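PDB 3URG: Alr1010 protein from Nostoc, which probably binds calcium ions, acting as a small calcium-binding protein of the cyanobacterial cell. Local coordinates for residues V24-T29 against L140-K145. Sequence-based numbering, arbitrary orientation.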
loop_
_atom_site.group_PDB
_atom_site.type_symbol
_atom_site.label_atom_id
_atom_site.label_comp_id
_atom_site.label_asym_id
_atom_site.label_seq_id
_atom_site.Cartn_x
_atom_site.Cartn_y
_atom_site.Cartn_z
ATOM N N VAL A 24 -1.930 -7.909 -15.373
ATOM C CA VAL A 24 -0.597 -8.497 -15.455
ATOM C C VAL A 24 -0.672 -10.013 -15.321
ATOM O O VAL A 24 -1.627 -10.555 -14.756
ATOM C CB VAL A 24 0.354 -7.925 -14.385
ATOM C CG1 VAL A 24 0.357 -6.402 -14.439
ATOM C CG2 VAL A 24 -0.047 -8.408 -12.998
ATOM N N GLU A 25 0.330 -10.701 -15.855
ATOM C CA GLU A 25 0.373 -12.153 -15.761
ATOM C C GLU A 25 0.760 -12.562 -14.347
ATOM O O GLU A 25 1.338 -11.773 -13.597
ATOM C CB GLU A 25 1.377 -12.727 -16.762
ATOM C CG GLU A 25 0.991 -12.521 -18.223
ATOM C CD GLU A 25 -0.188 -13.382 -18.651
ATOM O OE1 GLU A 25 -0.099 -14.014 -19.726
ATOM O OE2 GLU A 25 -1.198 -13.434 -17.917
ATOM N N ARG A 26 0.436 -13.796 -13.984
ATOM C CA ARG A 26 0.846 -14.322 -12.692
ATOM C C ARG A 26 2.349 -14.168 -12.505
ATOM O O ARG A 26 3.131 -14.383 -13.442
ATOM C CB ARG A 26 0.450 -15.794 -12.565
ATOM C CG ARG A 26 -0.994 -16.000 -12.138
ATOM C CD ARG A 26 -1.342 -17.481 -12.056
ATOM N NE ARG A 26 -0.639 -18.155 -10.962
ATOM C CZ ARG A 26 -1.164 -18.368 -9.758
ATOM N NH1 ARG A 26 -2.393 -17.942 -9.494
ATOM N NH2 ARG A 26 -0.466 -18.993 -8.816
ATOM N N ASP A 27 2.747 -13.764 -11.302
ATOM C CA ASP A 27 4.148 -13.788 -10.900
ATOM C C ASP A 27 4.230 -14.771 -9.741
ATOM O O ASP A 27 3.781 -14.462 -8.636
ATOM C CB ASP A 27 4.625 -12.393 -10.460
ATOM C CG ASP A 27 6.094 -12.380 -10.024
ATOM O OD1 ASP A 27 6.564 -13.365 -9.423
ATOM O OD2 ASP A 27 6.779 -11.377 -10.277
ATOM N N GLU A 28 4.794 -15.952 -9.987
ATOM C CA GLU A 28 4.718 -17.038 -9.006
ATOM C C GLU A 28 5.523 -16.758 -7.740
ATOM O O GLU A 28 5.186 -17.239 -6.666
ATOM C CB GLU A 28 5.131 -18.378 -9.631
ATOM C CG GLU A 28 4.254 -18.809 -10.796
ATOM C CD GLU A 28 2.783 -18.928 -10.419
ATOM O OE1 GLU A 28 2.476 -19.124 -9.222
ATOM O OE2 GLU A 28 1.932 -18.833 -11.327
ATOM N N THR A 29 6.587 -15.973 -7.853
ATOM C CA THR A 29 7.329 -15.599 -6.658
ATOM C C THR A 29 6.437 -14.766 -5.728
ATOM O O THR A 29 6.385 -15.000 -4.518
ATOM C CB THR A 29 8.598 -14.805 -7.014
ATOM O OG1 THR A 29 9.407 -15.577 -7.906
ATOM C CG2 THR A 29 9.394 -14.486 -5.756
ATOM N N LEU A 140 -3.312 -5.764 -6.629
ATOM C CA LEU A 140 -4.354 -4.917 -7.226
ATOM C C LEU A 140 -4.408 -5.114 -8.739
ATOM O O LEU A 140 -5.476 -5.270 -9.317
ATOM C CB LEU A 140 -4.082 -3.449 -6.904
ATOM C CG LEU A 140 -4.262 -3.099 -5.426
ATOM C CD1 LEU A 140 -3.814 -1.674 -5.138
ATOM C CD2 LEU A 140 -5.713 -3.301 -5.023
ATOM N N ALA A 141 -3.237 -5.128 -9.365
ATOM C CA ALA A 141 -3.128 -5.350 -10.801
ATOM C C ALA A 141 -3.784 -6.671 -11.214
ATOM O O ALA A 141 -4.337 -6.787 -12.311
ATOM C CB ALA A 141 -1.668 -5.338 -11.214
ATOM N N ARG A 142 -3.716 -7.674 -10.345
ATOM C CA ARG A 142 -4.274 -8.975 -10.688
ATOM C C ARG A 142 -5.790 -8.947 -10.548
ATOM O O ARG A 142 -6.487 -9.866 -10.988
ATOM C CB ARG A 142 -3.662 -10.097 -9.821
ATOM C CG ARG A 142 -2.245 -10.501 -10.214
ATOM C CD ARG A 142 -2.230 -11.276 -11.527
ATOM N NE ARG A 142 -2.978 -12.522 -11.398
ATOM C CZ ARG A 142 -3.313 -13.297 -12.417
ATOM N NH1 ARG A 142 -2.960 -12.958 -13.653
ATOM N NH2 ARG A 142 -4.005 -14.410 -12.197
ATOM N N GLY A 143 -6.310 -7.889 -9.945
ATOM C CA GLY A 143 -7.743 -7.793 -9.749
ATOM C C GLY A 143 -8.212 -8.509 -8.498
ATOM O O GLY A 143 -9.404 -8.741 -8.321
ATOM N N TYR A 144 -7.282 -8.866 -7.620
ATOM C CA TYR A 144 -7.660 -9.533 -6.380
ATOM C C TYR A 144 -8.323 -8.532 -5.442
ATOM O O TYR A 144 -7.966 -7.362 -5.428
ATOM C CB TYR A 144 -6.441 -10.151 -5.678
ATOM C CG TYR A 144 -5.682 -11.172 -6.507
ATOM C CD1 TYR A 144 -6.323 -11.915 -7.490
ATOM C CD2 TYR A 144 -4.327 -11.401 -6.293
ATOM C CE1 TYR A 144 -5.636 -12.846 -8.246
ATOM C CE2 TYR A 144 -3.628 -12.329 -7.050
ATOM C CZ TYR A 144 -4.291 -13.047 -8.023
ATOM O OH TYR A 144 -3.606 -13.975 -8.776
ATOM N N LYS A 145 -9.272 -9.001 -4.645
ATOM C CA LYS A 145 -9.837 -8.157 -3.597
ATOM C C LYS A 145 -10.093 -8.975 -2.345
ATOM O O LYS A 145 -10.233 -10.193 -2.414
ATOM C CB LYS A 145 -11.114 -7.452 -4.072
ATOM C CG LYS A 145 -11.891 -8.206 -5.120
ATOM C CD LYS A 145 -12.949 -7.316 -5.768
ATOM C CE LYS A 145 -13.765 -8.084 -6.805
ATOM N NZ LYS A 145 -14.794 -7.223 -7.458
#
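Val24 lies against Ala141 and Arg142 where the N-terminal arm, on its way into helix 28-39, passes the Schellman motif that ends helix 127-141. Its branched side chain suits the spot: CG1 and CG2 both reach the methyl of Ala141, with Val24 CG2 3.9 Å from Ala141 CB, and CG2 also rests on the aliphatic part of Arg142. The Val24 carbonyl takes the main polar link, Arg142 NH1 donating to Val24 O at 3.0 Å, nearly straight at 160° and in the planes of both groups. The CB of Glu25 points away from the other segment, yet Glu25 OE2 stays 4.6 Å from Arg142 NH1, not in contact, and may favour its charge. Arg26 sets its CG over one face of the Arg142 guanidinium, toward the rim, Arg26 CG 3.4 Å from Arg142 NH2. The two guanidinium planes stand almost perpendicular, 84° apart, and a bend at chi3 (68°) helps carry the Arg26 head to Glu28, which it grips side-on with NE and NH2, probably easing the like charges. Asp27 is the N-cap of helix 28-39, its short carboxylate taking a weak bond from Thr29 N and another from Arg30 N. Across the contact, Gly143 supplies the Schellman turn's positive phi, and Tyr144, whose hydroxyl also bonds Glu31, steadies Arg142: Arg142 CB sits over the Tyr144 ring centre, while Arg142 NE donates to Tyr144 OH at 3.1 Å.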